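Local coordinates for pyoverdine biosynthesis protein PvcB (PDB 4YLM) that catalyses the iron- and 2-oxoglutarate-dependent oxidation of tyrosine isonitrile in the biosynthesis of paerucumarin, a cyclized isocyano derivative of tyrosine, at residues K49-A52 against R53-L57; H278-A281 against E282-R286; E70-T73 against R74-D78; Q151-D154 against S155-E159. One frame throughout, in Å; residues are numbered along the deposited sequence.

In the fold
Along the chain the contacts follow one another in the order 1, 3, 4, 2. Contact 1 closes helix 45-55, the helix of a beta-alpha-beta unit between parallel strands 29-33 and 57-60. Contact 2 is the corner near the end of strand 272-286, which belongs to the same mixed sheet; their centres are about 15 Å apart, and a salt bridge from Arg53 to Glu282 joins them. Contact 3, on helix 69-79, packs against contact 2 through Ile279 and Cys76, with centres about 17 Å apart. Contact 4, between helices 146-152 and 155-163, has its centre about 42 Å from that of contact 3. Contacts 1 to 3 thus lie on or beside the sheet that carries strand 272-286, while contact 4 is remote from them.

Contact 1: K49-A52 against R53-L57; sequences KGLA and RSHHL
Lys49 and Arg53, one helical turn apart, run side by side in the same direction. Lys49 CG lies over the rim of one guanidinium face, and CD comes 3.8 Å from Arg53 NH1, so the contact is made by the aliphatic part of the lysine. Its chain bends at chi3 (-65°), and NZ leaves for the carbonyl of Phe79. Leu51 and His55 repeat this parallel arrangement: Leu51 CD2 touches ring atom CD2 of His55 at 3.9 Å.

Backbone hydrogen bonds finish the helix. Arg53 N donates to Lys49 O at 3.0 Å, and the straighter bond from His55 N to Leu51 O measures 2.8 Å (162° at the hydrogen). His56 has positive phi and ends the helix; its N makes a weak bond to Ala52 O at 2.8 Å, and the chain then enters strand 57-60.

The polar ends have partners beyond the two segments. Arg53 is bridged to Glu123 and Glu282, His56 ND1 binds Asp255, and Ser54 OG and His55 NE2 bind Gln10 and Asp9 of the second subunit. Two cationic side chains can therefore lie together because carbon meets the guanidinium, while the acidic partners of Arg53 probably offset the like charges.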
ATOM      1  N   LYS A  49       0.918   1.420  -8.109  1.00 18.40           N
ATOM      2  CA  LYS A  49       2.204   0.782  -8.381  1.00 21.31           C
ATOM      3  C   LYS A  49       2.208  -0.687  -7.911  1.00 21.92           C
ATOM      4  O   LYS A  49       2.732  -1.571  -8.599  1.00 19.66           O
ATOM      5  CB  LYS A  49       3.308   1.560  -7.660  1.00 27.89           C
ATOM      6  CG  LYS A  49       4.586   1.717  -8.439  1.00 37.51           C
ATOM      7  CD  LYS A  49       5.629   2.533  -7.662  1.00 39.82           C
ATOM      8  CE  LYS A  49       5.188   3.982  -7.447  1.00 38.02           C
ATOM      9  NZ  LYS A  49       6.298   4.771  -6.831  1.00 32.23           N
ATOM     10  N   GLY A  50       1.632  -0.931  -6.735  1.00 20.39           N
ATOM     11  CA  GLY A  50       1.447  -2.287  -6.240  1.00 20.13           C
ATOM     12  C   GLY A  50       0.628  -3.143  -7.202  1.00 20.29           C
ATOM     13  O   GLY A  50       1.020  -4.263  -7.530  1.00 19.63           O
ATOM     14  N   LEU A  51      -0.510  -2.620  -7.654  1.00 18.82           N
ATOM     15  CA  LEU A  51      -1.353  -3.344  -8.605  1.00 20.68           C
ATOM     16  C   LEU A  51      -0.633  -3.589  -9.937  1.00 20.82           C
ATOM     17  O   LEU A  51      -0.756  -4.664 -10.516  1.00 20.15           O
ATOM     18  CB  LEU A  51      -2.665  -2.593  -8.863  1.00 17.92           C
ATOM     19  CG  LEU A  51      -3.615  -2.404  -7.672  1.00 22.55           C
ATOM     20  CD1 LEU A  51      -4.796  -1.512  -8.065  1.00 22.96           C
ATOM     21  CD2 LEU A  51      -4.081  -3.752  -7.111  1.00 20.11           C
ATOM     22  N   ALA A  52       0.105  -2.590 -10.421  1.00 17.70           N
ATOM     23  CA  ALA A  52       0.842  -2.744 -11.670  1.00 20.15           C
ATOM     24  C   ALA A  52       1.874  -3.853 -11.552  1.00 20.43           C
ATOM     25  O   ALA A  52       2.129  -4.588 -12.505  1.00 18.86           O
ATOM     26  CB  ALA A  52       1.511  -1.417 -12.090  1.00 18.92           C
ATOM     27  N   ARG A  53       2.473  -3.988 -10.377  1.00 16.44           N
ATOM     28  CA  ARG A  53       3.481  -5.019 -10.201  1.00 18.25           C
ATOM     29  C   ARG A  53       2.919  -6.450 -10.183  1.00 21.69           C
ATOM     30  O   ARG A  53       3.613  -7.392 -10.566  1.00 20.75           O
ATOM     31  CB  ARG A  53       4.316  -4.738  -8.955  1.00 18.93           C
ATOM     32  CG  ARG A  53       5.331  -3.643  -9.201  1.00 20.02           C
ATOM     33  CD  ARG A  53       5.916  -3.107  -7.905  1.00 23.06           C
ATOM     34  NE  ARG A  53       7.011  -2.183  -8.179  1.00 24.05           N
ATOM     35  CZ  ARG A  53       7.308  -1.143  -7.408  1.00 30.24           C
ATOM     36  NH1 ARG A  53       6.589  -0.901  -6.317  1.00 26.39           N
ATOM     37  NH2 ARG A  53       8.316  -0.345  -7.735  1.00 29.15           N
ATOM     38  N   SER A  54       1.675  -6.616  -9.736  1.00 18.96           N
ATOM     39  CA  SER A  54       1.108  -7.970  -9.621  1.00 22.63           C
ATOM     40  C   SER A  54       0.178  -8.323 -10.787  1.00 20.35           C
ATOM     41  O   SER A  54       0.092  -9.482 -11.193  1.00 21.85           O
ATOM     42  CB  SER A  54       0.347  -8.116  -8.304  1.00 19.32           C
ATOM     43  OG  SER A  54      -0.707  -7.154  -8.274  1.00 20.44           O
ATOM     44  N   HIS A  55      -0.511  -7.319 -11.326  1.00 20.01           N
ATOM     45  CA  HIS A  55      -1.397  -7.529 -12.461  1.00 20.57           C
ATOM     46  C   HIS A  55      -0.695  -7.199 -13.790  1.00 24.27           C
ATOM     47  O   HIS A  55      -1.203  -7.548 -14.851  1.00 21.76           O
ATOM     48  CB  HIS A  55      -2.651  -6.666 -12.339  1.00 21.64           C
ATOM     49  CG  HIS A  55      -3.531  -7.015 -11.173  1.00 23.68           C
ATOM     50  ND1 HIS A  55      -4.420  -8.070 -11.200  1.00 21.02           N
ATOM     51  CD2 HIS A  55      -3.690  -6.421  -9.966  1.00 21.83           C
ATOM     52  CE1 HIS A  55      -5.078  -8.116 -10.055  1.00 23.88           C
ATOM     53  NE2 HIS A  55      -4.646  -7.133  -9.283  1.00 20.02           N
ATOM     54  N   HIS A  56       0.434  -6.487 -13.712  1.00 23.34           N
ATOM     55  CA  HIS A  56       1.306  -6.172 -14.867  1.00 21.59           C
ATOM     56  C   HIS A  56       0.800  -5.132 -15.859  1.00 18.32           C
ATOM     57  O   HIS A  56       1.597  -4.451 -16.508  1.00 24.97           O
ATOM     58  CB  HIS A  56       1.759  -7.456 -15.598  1.00 19.87           C
ATOM     59  CG  HIS A  56       2.316  -8.490 -14.672  1.00 20.50           C
ATOM     60  ND1 HIS A  56       3.345  -8.220 -13.795  1.00 22.60           N
ATOM     61  CD2 HIS A  56       1.971  -9.786 -14.462  1.00 23.55           C
ATOM     62  CE1 HIS A  56       3.617  -9.306 -13.090  1.00 24.95           C
ATOM     63  NE2 HIS A  56       2.797 -10.270 -13.473  1.00 23.31           N
ATOM     64  N   LEU A  57      -0.511  -5.006 -15.995  1.00 18.58           N
ATOM     65  CA  LEU A  57      -1.082  -4.033 -16.918  1.00 18.06           C
ATOM     66  C   LEU A  57      -2.361  -3.458 -16.328  1.00 20.80           C
ATOM     67  O   LEU A  57      -3.323  -4.189 -16.094  1.00 24.49           O
ATOM     68  CB  LEU A  57      -1.388  -4.690 -18.285  1.00 19.45           C
ATOM     69  CG  LEU A  57      -1.860  -3.754 -19.407  1.00 24.74           C
ATOM     70  CD1 LEU A  57      -0.814  -2.675 -19.709  1.00 24.41           C
ATOM     71  CD2 LEU A  57      -2.204  -4.526 -20.697  1.00 24.44           C
TER

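Contact 2: H278-A281 against E282-R286; sequences HIHA and EPALR
Glu282 follows Ala281 directly and begins the corner of strand 272-286, where the N-to-C direction turns by 76° between segment 278-281 and the weakly bonded strand at about 284-286. Its side chain, extended beyond CG, leads away from 278-281 and carries the carboxylate to a salt bridge with Arg53. Pro283 follows through a cis peptide bond, within the corner. Next, Ala284 sets its methyl over one face of the His280 ring, a CH-pi contact in which CB lies 4.1 Å from the ring centroid and 29° off the ring normal. The approach is off-centre, Ala284 CB coming nearest to His280 ND1, at 3.7 Å. Leu285 then sets its CB against Ala281 CB at 3.9 Å, an apolar touch between the two arms.

A single water ties these arms together. It accepts from Ala281 N at 2.9 Å and from Leu285 N at 2.7 Å, and it lies in the plane of the His280 ring, 2.9 Å from ND1. The water thus bridges two backbone amides across the corner and holds the imidazole edge.

His278 NE2 is hydrogen-bonded to Asp114, a probable iron ligand. Before the bend, Ile279 pairs through its backbone with Phe124 of strand 120-131 and His280 with Glu81, beside strand 82-83; after it, Leu285 pairs with Val121, so both arms border strand 120-131.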
ATOM      1  N   HIS A 278       8.197   7.276 -18.879  1.00 24.29           N
ATOM      2  CA  HIS A 278       8.875   6.144 -18.265  1.00 24.75           C
ATOM      3  C   HIS A 278       9.103   6.424 -16.780  1.00 23.86           C
ATOM      4  O   HIS A 278       9.421   7.551 -16.409  1.00 24.62           O
ATOM      5  CB  HIS A 278      10.230   5.919 -18.936  1.00 25.79           C
ATOM      6  CG  HIS A 278      10.160   5.152 -20.220  1.00 29.20           C
ATOM      7  ND1 HIS A 278      10.941   5.464 -21.311  1.00 27.85           N
ATOM      8  CD2 HIS A 278       9.439   4.060 -20.573  1.00 26.82           C
ATOM      9  CE1 HIS A 278      10.696   4.604 -22.287  1.00 28.27           C
ATOM     10  NE2 HIS A 278       9.783   3.747 -21.867  1.00 28.59           N
ATOM     11  N   ILE A 279       8.950   5.402 -15.938  1.00 25.61           N
ATOM     12  CA  ILE A 279       9.214   5.538 -14.502  1.00 22.91           C
ATOM     13  C   ILE A 279      10.323   4.574 -14.139  1.00 24.57           C
ATOM     14  O   ILE A 279      10.248   3.394 -14.468  1.00 23.79           O
ATOM     15  CB  ILE A 279       7.975   5.198 -13.653  1.00 20.79           C
ATOM     16  CG1 ILE A 279       6.744   5.955 -14.166  1.00 21.57           C
ATOM     17  CG2 ILE A 279       8.251   5.436 -12.145  1.00 21.04           C
ATOM     18  CD1 ILE A 279       6.815   7.451 -13.992  1.00 25.31           C
ATOM     19  N   HIS A 280      11.351   5.073 -13.461  1.00 22.78           N
ATOM     20  CA  HIS A 280      12.474   4.244 -13.051  1.00 23.29           C
ATOM     21  C   HIS A 280      12.018   3.181 -12.061  1.00 25.30           C
ATOM     22  O   HIS A 280      11.030   3.366 -11.353  1.00 24.38           O
ATOM     23  CB  HIS A 280      13.537   5.103 -12.360  1.00 25.67           C
ATOM     24  CG  HIS A 280      14.496   5.763 -13.303  1.00 27.96           C
ATOM     25  ND1 HIS A 280      15.342   5.049 -14.125  1.00 29.42           N
ATOM     26  CD2 HIS A 280      14.751   7.072 -13.544  1.00 28.66           C
ATOM     27  CE1 HIS A 280      16.078   5.889 -14.830  1.00 28.12           C
ATOM     28  NE2 HIS A 280      15.744   7.122 -14.491  1.00 27.07           N
ATOM     29  N   ALA A 281      12.747   2.077 -12.027  1.00 25.25           N
ATOM     30  CA  ALA A 281      12.659   1.118 -10.930  1.00 26.45           C
ATOM     31  C   ALA A 281      13.151   1.770  -9.631  1.00 29.50           C
ATOM     32  O   ALA A 281      13.696   2.877  -9.652  1.00 26.62           O
ATOM     33  CB  ALA A 281      13.492  -0.137 -11.262  1.00 27.79           C
ATOM     34  N   GLU A 282      12.949   1.088  -8.503  1.00 27.10           N
ATOM     35  CA  GLU A 282      13.275   1.639  -7.187  1.00 32.51           C
ATOM     36  C   GLU A 282      14.284   0.741  -6.492  1.00 36.90           C
ATOM     37  O   GLU A 282      13.908  -0.270  -5.907  1.00 38.64           O
ATOM     38  CB  GLU A 282      12.030   1.722  -6.301  1.00 35.60           C
ATOM     39  CG  GLU A 282      10.970   2.704  -6.739  1.00 35.24           C
ATOM     40  CD  GLU A 282       9.737   2.624  -5.855  1.00 42.10           C
ATOM     41  OE1 GLU A 282       9.536   3.537  -5.030  1.00 41.03           O
ATOM     42  OE2 GLU A 282       8.974   1.643  -5.975  1.00 36.05           O
ATOM     43  N   PRO A 283      15.569   1.109  -6.555  1.00 37.91           N
ATOM     44  CA  PRO A 283      15.995   2.336  -7.224  1.00 31.83           C
ATOM     45  C   PRO A 283      16.281   2.066  -8.696  1.00 32.38           C
ATOM     46  O   PRO A 283      16.086   0.942  -9.175  1.00 29.77           O
ATOM     47  CB  PRO A 283      17.287   2.681  -6.483  1.00 34.97           C
ATOM     48  CG  PRO A 283      17.891   1.320  -6.196  1.00 37.48           C
ATOM     49  CD  PRO A 283      16.706   0.386  -5.952  1.00 38.78           C
ATOM     50  N   ALA A 284      16.752   3.083  -9.410  1.00 31.52           N
ATOM     51  CA  ALA A 284      16.940   2.957 -10.856  1.00 33.08           C
ATOM     52  C   ALA A 284      17.669   1.669 -11.232  1.00 32.75           C
ATOM     53  O   ALA A 284      18.607   1.254 -10.558  1.00 32.21           O
ATOM     54  CB  ALA A 284      17.658   4.184 -11.421  1.00 33.21           C
ATOM     55  N   LEU A 285      17.234   1.036 -12.317  1.00 30.28           N
ATOM     56  CA  LEU A 285      17.781  -0.260 -12.713  1.00 32.18           C
ATOM     57  C   LEU A 285      18.849  -0.149 -13.804  1.00 32.95           C
ATOM     58  O   LEU A 285      18.543   0.146 -14.959  1.00 28.61           O
ATOM     59  CB  LEU A 285      16.660  -1.177 -13.222  1.00 29.59           C
ATOM     60  CG  LEU A 285      17.107  -2.510 -13.827  1.00 32.34           C
ATOM     61  CD1 LEU A 285      17.887  -3.320 -12.805  1.00 33.55           C
ATOM     62  CD2 LEU A 285      15.909  -3.312 -14.350  1.00 31.06           C
ATOM     63  N   ARG A 286      20.098  -0.413 -13.439  1.00 34.41           N
ATOM     64  CA  ARG A 286      21.169  -0.479 -14.423  1.00 38.30           C
ATOM     65  C   ARG A 286      20.872  -1.618 -15.393  1.00 37.36           C
ATOM     66  O   ARG A 286      20.566  -2.736 -14.970  1.00 36.28           O
ATOM     67  CB  ARG A 286      22.501  -0.715 -13.713  1.00 41.19           C
ATOM     68  CG  ARG A 286      23.701  -0.827 -14.627  1.00 47.03           C
ATOM     69  CD  ARG A 286      24.965  -0.995 -13.803  1.00 52.76           C
ATOM     70  NE  ARG A 286      26.162  -1.083 -14.630  1.00 58.09           N
ATOM     71  CZ  ARG A 286      26.689  -2.226 -15.054  1.00 59.60           C
ATOM     72  NH1 ARG A 286      26.112  -3.380 -14.735  1.00 53.25           N
ATOM     73  NH2 ARG A 286      27.785  -2.214 -15.803  1.00 62.09           N
TER
HETATM   74  O   HOH W   1      15.178   2.196 -13.680  1.00 29.43           O

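Contact 3: E70-T73 against R74-D78; sequences ESLT and RYCHD
Arg74 folds back over the preceding turn because its chain bends at chi3 (-62°), which lays the guanidinium across the backbone of Glu70 and Ser71. In Thr73, CG2 stands anti to the backbone N while OG1 lies beside it (chi1 -63°), so the methyl faces forward to His77 and the hydroxyl turns back to the carbonyl of Ala69.

One face of the Arg74 guanidinium rests over Glu70 O and Ser71 CA, both displaced toward its rim. Its NH1 approaches Glu70 CB at 3.8 Å, and NH2 comes 3.6 Å from Ser71 CA. Thr73 and His77 lie alongside one another and point the same way, with Thr73 CG2 3.5 Å from His77 NE2. Toward strand 272-286, Leu72 CD1 meets Cys76 SG at 3.9 Å.

Regular helical bonds run beneath these pairs. Arg74 N donates to Glu70 O at 3.0 Å, Tyr75 N to Ser71 O at 3.0 Å, and Cys76 N to Leu72 O at 2.9 Å. His77 N reaches Thr73 O in the same way.

The Glu70 carboxylate does not pair with Arg74, their nearest charged atoms, OE1 and NH1, being 6.5 Å apart. Instead Glu191 of the third subunit accepts a hydrogen bond from Ser71 OG and forms a salt bridge with Arg74 NE. The guanidinium thus has one face on the helix backbone while its charge serves the subunit interface, and the Cys76 thiol lies among Leu72, Val82 and Val277, on the side facing strand 272-286.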
ATOM      1  N   GLU A  70       2.164  18.956 -19.497  1.00 30.24           N
ATOM      2  CA  GLU A  70       2.759  19.504 -18.295  1.00 31.84           C
ATOM      3  C   GLU A  70       2.088  18.907 -17.049  1.00 29.53           C
ATOM      4  O   GLU A  70       2.763  18.543 -16.086  1.00 29.07           O
ATOM      5  CB  GLU A  70       2.616  21.032 -18.295  1.00 34.35           C
ATOM      6  CG  GLU A  70       3.500  21.774 -19.314  1.00 40.72           C
ATOM      7  CD  GLU A  70       2.955  21.797 -20.758  1.00 48.09           C
ATOM      8  OE1 GLU A  70       1.887  21.206 -21.041  1.00 44.47           O
ATOM      9  OE2 GLU A  70       3.614  22.420 -21.624  1.00 55.52           O
ATOM     10  N   SER A  71       0.759  18.823 -17.074  1.00 27.15           N
ATOM     11  CA  SER A  71       0.002  18.238 -15.973  1.00 27.77           C
ATOM     12  C   SER A  71       0.367  16.761 -15.808  1.00 29.62           C
ATOM     13  O   SER A  71       0.643  16.298 -14.699  1.00 26.79           O
ATOM     14  CB  SER A  71      -1.499  18.395 -16.223  1.00 27.74           C
ATOM     15  OG  SER A  71      -2.249  17.863 -15.144  1.00 29.67           O
ATOM     16  N   LEU A  72       0.394  16.025 -16.916  1.00 25.18           N
ATOM     17  CA  LEU A  72       0.825  14.626 -16.868  1.00 26.23           C
ATOM     18  C   LEU A  72       2.209  14.511 -16.255  1.00 27.57           C
ATOM     19  O   LEU A  72       2.455  13.651 -15.432  1.00 25.65           O
ATOM     20  CB  LEU A  72       0.808  13.991 -18.266  1.00 24.92           C
ATOM     21  CG  LEU A  72       1.343  12.563 -18.430  1.00 24.11           C
ATOM     22  CD1 LEU A  72       0.590  11.559 -17.557  1.00 21.31           C
ATOM     23  CD2 LEU A  72       1.277  12.148 -19.903  1.00 25.54           C
ATOM     24  N   THR A  73       3.118  15.389 -16.654  1.00 27.08           N
ATOM     25  CA  THR A  73       4.485  15.333 -16.156  1.00 23.37           C
ATOM     26  C   THR A  73       4.550  15.532 -14.634  1.00 24.68           C
ATOM     27  O   THR A  73       5.221  14.774 -13.937  1.00 26.96           O
ATOM     28  CB  THR A  73       5.362  16.389 -16.876  1.00 31.38           C
ATOM     29  OG1 THR A  73       5.419  16.081 -18.272  1.00 27.77           O
ATOM     30  CG2 THR A  73       6.770  16.394 -16.328  1.00 31.24           C
ATOM     31  N   ARG A  74       3.870  16.552 -14.124  1.00 26.80           N
ATOM     32  CA  ARG A  74       3.864  16.793 -12.682  1.00 29.53           C
ATOM     33  C   ARG A  74       3.284  15.587 -11.936  1.00 30.74           C
ATOM     34  O   ARG A  74       3.812  15.166 -10.898  1.00 28.07           O
ATOM     35  CB  ARG A  74       3.086  18.072 -12.333  1.00 27.87           C
ATOM     36  CG  ARG A  74       3.756  19.369 -12.816  1.00 27.04           C
ATOM     37  CD  ARG A  74       3.043  20.611 -12.282  1.00 31.63           C
ATOM     38  NE  ARG A  74       1.665  20.709 -12.746  1.00 31.24           N
ATOM     39  CZ  ARG A  74       1.290  21.341 -13.855  1.00 36.36           C
ATOM     40  NH1 ARG A  74       2.196  21.944 -14.614  1.00 33.46           N
ATOM     41  NH2 ARG A  74       0.009  21.376 -14.199  1.00 31.41           N
ATOM     42  N   TYR A  75       2.202  15.022 -12.471  1.00 27.25           N
ATOM     43  CA  TYR A  75       1.627  13.825 -11.874  1.00 26.79           C
ATOM     44  C   TYR A  75       2.651  12.708 -11.805  1.00 26.32           C
ATOM     45  O   TYR A  75       2.771  12.033 -10.779  1.00 24.04           O
ATOM     46  CB  TYR A  75       0.401  13.335 -12.644  1.00 28.73           C
ATOM     47  CG  TYR A  75      -0.056  11.969 -12.178  1.00 26.99           C
ATOM     48  CD1 TYR A  75      -0.908  11.837 -11.086  1.00 24.53           C
ATOM     49  CD2 TYR A  75       0.380  10.813 -12.817  1.00 24.18           C
ATOM     50  CE1 TYR A  75      -1.320  10.591 -10.653  1.00 25.82           C
ATOM     51  CE2 TYR A  75      -0.026   9.566 -12.388  1.00 25.18           C
ATOM     52  CZ  TYR A  75      -0.874   9.461 -11.301  1.00 29.01           C
ATOM     53  OH  TYR A  75      -1.281   8.217 -10.860  1.00 29.39           O
ATOM     54  N   CYS A  76       3.383  12.498 -12.898  1.00 23.56           N
ATOM     55  CA  CYS A  76       4.339  11.395 -12.942  1.00 22.97           C
ATOM     56  C   CYS A  76       5.514  11.598 -11.999  1.00 25.41           C
ATOM     57  O   CYS A  76       6.053  10.620 -11.474  1.00 23.09           O
ATOM     58  CB  CYS A  76       4.837  11.124 -14.365  1.00 26.86           C
ATOM     59  SG  CYS A  76       3.581  10.365 -15.421  1.00 23.79           S
ATOM     60  N   HIS A  77       5.906  12.857 -11.779  1.00 24.93           N
ATOM     61  CA  HIS A  77       6.967  13.156 -10.814  1.00 25.60           C
ATOM     62  C   HIS A  77       6.516  12.807  -9.388  1.00 27.69           C
ATOM     63  O   HIS A  77       7.342  12.463  -8.538  1.00 26.86           O
ATOM     64  CB  HIS A  77       7.402  14.630 -10.885  1.00 26.43           C
ATOM     65  CG  HIS A  77       8.273  14.955 -12.060  1.00 30.22           C
ATOM     66  ND1 HIS A  77       9.483  14.335 -12.286  1.00 28.13           N
ATOM     67  CD2 HIS A  77       8.118  15.854 -13.065  1.00 30.09           C
ATOM     68  CE1 HIS A  77      10.032  14.829 -13.382  1.00 30.28           C
ATOM     69  NE2 HIS A  77       9.222  15.750 -13.876  1.00 31.84           N
ATOM     70  N   ASP A  78       5.213  12.920  -9.115  1.00 26.44           N
ATOM     71  CA  ASP A  78       4.688  12.486  -7.816  1.00 26.94           C
ATOM     72  C   ASP A  78       4.588  10.965  -7.772  1.00 25.69           C
ATOM     73  O   ASP A  78       4.816  10.343  -6.742  1.00 24.01           O
ATOM     74  CB  ASP A  78       3.300  13.081  -7.542  1.00 26.54           C
ATOM     75  CG  ASP A  78       2.830  12.823  -6.109  1.00 31.34           C
ATOM     76  OD1 ASP A  78       3.555  13.224  -5.176  1.00 28.09           O
ATOM     77  OD2 ASP A  78       1.757  12.208  -5.908  1.00 28.99           O
TER

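Contact 4: Q151-D154 against S155-E159; sequences QLAD and SSELE
Asp154, the N-cap of helix 155-163, forms a capping box with Glu157. Asp154 OD2 accepts from Glu157 N at 2.8 Å in a nearly straight bond (176° at the hydrogen), which comes in nearly along the C-O axis. In return Glu157 OE1 takes the amide of Asp154 N at 2.9 Å, using the anti lone pair of its carboxylate. The side chains cross at about a right angle.

Ser156 adds a third grip. Its OG donates to Asp154 OD2 at 2.9 Å from the syn side, 28° out of the carboxylate plane and on the opposite face from Glu157 N; Ser156 N adds a weak bond to the same oxygen. A chi1 of 69° places Asp154 CG between its backbone N and carbonyl carbon, turning the carboxylate over the first-turn amides. The Asp154 carbonyl begins the regular helical pattern, accepting from Leu158 N at 2.9 Å.

Beside these polar bonds, Ala153 CB packs against Leu158 CB at 4.3 Å. The two carboxylates come close where Asp154 OD1 and Glu157 OE1 stand 3.4 Å apart, a like-charge approach probably eased by the amides at the helix start and by Arg233. This arginine, outside the two segments on helix 224-235, forms a salt bridge with Glu157 OE1 and a hydrogen bond with Leu152 O.

The cap lies at the surface, where the chain leaves helix 146-152 and starts helix 155-163. Helix 224-235 flanks the junction, packing on Leu152 through Cys234 and on Glu157 through Ser230.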
ATOM      1  N   GLN A 151       4.000 -20.514 -18.743  1.00 29.72           N
ATOM      2  CA  GLN A 151       3.093 -21.564 -18.274  1.00 33.71           C
ATOM      3  C   GLN A 151       2.504 -22.355 -19.444  1.00 33.74           C
ATOM      4  O   GLN A 151       1.959 -23.435 -19.254  1.00 35.04           O
ATOM      5  CB  GLN A 151       1.935 -20.982 -17.449  1.00 31.85           C
ATOM      6  CG  GLN A 151       2.337 -20.051 -16.310  1.00 27.59           C
ATOM      7  CD  GLN A 151       3.440 -20.606 -15.452  1.00 34.73           C
ATOM      8  OE1 GLN A 151       3.321 -21.696 -14.901  1.00 31.97           O
ATOM      9  NE2 GLN A 151       4.532 -19.850 -15.326  1.00 38.25           N
ATOM     10  N   LEU A 152       2.590 -21.801 -20.648  1.00 31.90           N
ATOM     11  CA  LEU A 152       2.038 -22.459 -21.829  1.00 37.71           C
ATOM     12  C   LEU A 152       3.027 -23.408 -22.494  1.00 38.80           C
ATOM     13  O   LEU A 152       2.630 -24.327 -23.210  1.00 42.11           O
ATOM     14  CB  LEU A 152       1.552 -21.430 -22.842  1.00 33.43           C
ATOM     15  CG  LEU A 152       0.309 -20.662 -22.398  1.00 39.65           C
ATOM     16  CD1 LEU A 152       0.142 -19.377 -23.190  1.00 33.44           C
ATOM     17  CD2 LEU A 152      -0.921 -21.547 -22.518  1.00 41.78           C
ATOM     18  N   ALA A 153       4.312 -23.181 -22.258  1.00 34.97           N
ATOM     19  CA  ALA A 153       5.360 -23.953 -22.912  1.00 33.39           C
ATOM     20  C   ALA A 153       5.315 -25.420 -22.495  1.00 40.52           C
ATOM     21  O   ALA A 153       5.117 -25.727 -21.319  1.00 38.19           O
ATOM     22  CB  ALA A 153       6.716 -23.364 -22.574  1.00 35.49           C
ATOM     23  N   ASP A 154       5.519 -26.331 -23.447  1.00 45.66           N
ATOM     24  CA  ASP A 154       5.656 -27.741 -23.089  1.00 44.07           C
ATOM     25  C   ASP A 154       7.103 -28.043 -22.724  1.00 43.47           C
ATOM     26  O   ASP A 154       7.983 -27.195 -22.896  1.00 40.60           O
ATOM     27  CB  ASP A 154       5.142 -28.677 -24.195  1.00 46.99           C
ATOM     28  CG  ASP A 154       6.012 -28.665 -25.440  1.00 46.37           C
ATOM     29  OD1 ASP A 154       5.438 -28.679 -26.546  1.00 49.19           O
ATOM     30  OD2 ASP A 154       7.257 -28.658 -25.319  1.00 48.56           O
ATOM     31  N   SER A 155       7.332 -29.247 -22.210  1.00 44.22           N
ATOM     32  CA  SER A 155       8.643 -29.672 -21.734  1.00 43.43           C
ATOM     33  C   SER A 155       9.779 -29.379 -22.709  1.00 41.95           C
ATOM     34  O   SER A 155      10.842 -28.912 -22.304  1.00 44.11           O
ATOM     35  CB  SER A 155       8.621 -31.172 -21.431  1.00 49.21           C
ATOM     36  OG  SER A 155       7.487 -31.512 -20.655  1.00 57.59           O
ATOM     37  N   SER A 156       9.562 -29.661 -23.989  1.00 45.38           N
ATOM     38  CA  SER A 156      10.633 -29.519 -24.971  1.00 49.69           C
ATOM     39  C   SER A 156      10.814 -28.058 -25.392  1.00 44.44           C
ATOM     40  O   SER A 156      11.941 -27.586 -25.558  1.00 44.15           O
ATOM     41  CB  SER A 156      10.405 -30.431 -26.190  1.00 48.41           C
ATOM     42  OG  SER A 156       9.257 -30.041 -26.930  1.00 57.04           O
ATOM     43  N   GLU A 157       9.711 -27.341 -25.561  1.00 42.89           N
ATOM     44  CA  GLU A 157       9.797 -25.903 -25.821  1.00 42.84           C
ATOM     45  C   GLU A 157      10.605 -25.220 -24.711  1.00 37.57           C
ATOM     46  O   GLU A 157      11.535 -24.449 -24.967  1.00 38.44           O
ATOM     47  CB  GLU A 157       8.399 -25.288 -25.937  1.00 39.02           C
ATOM     48  CG  GLU A 157       7.672 -25.636 -27.235  1.00 39.95           C
ATOM     49  CD  GLU A 157       6.232 -25.174 -27.242  1.00 43.71           C
ATOM     50  OE1 GLU A 157       5.574 -25.267 -26.183  1.00 45.47           O
ATOM     51  OE2 GLU A 157       5.748 -24.702 -28.300  1.00 43.41           O
ATOM     52  N   LEU A 158      10.259 -25.533 -23.471  1.00 40.25           N
ATOM     53  CA  LEU A 158      10.888 -24.917 -22.311  1.00 39.25           C
ATOM     54  C   LEU A 158      12.394 -25.213 -22.241  1.00 43.84           C
ATOM     55  O   LEU A 158      13.204 -24.313 -21.981  1.00 36.77           O
ATOM     56  CB  LEU A 158      10.177 -25.393 -21.041  1.00 40.40           C
ATOM     57  CG  LEU A 158      10.476 -24.704 -19.712  1.00 47.52           C
ATOM     58  CD1 LEU A 158      10.215 -23.187 -19.807  1.00 46.66           C
ATOM     59  CD2 LEU A 158       9.635 -25.338 -18.611  1.00 40.89           C
ATOM     60  N   GLU A 159      12.761 -26.477 -22.463  1.00 42.25           N
ATOM     61  CA  GLU A 159      14.171 -26.880 -22.501  1.00 43.71           C
ATOM     62  C   GLU A 159      14.959 -26.076 -23.541  1.00 37.95           C
ATOM     63  O   GLU A 159      16.074 -25.621 -23.282  1.00 43.61           O
ATOM     64  CB  GLU A 159      14.295 -28.382 -22.800  1.00 46.08           C
TER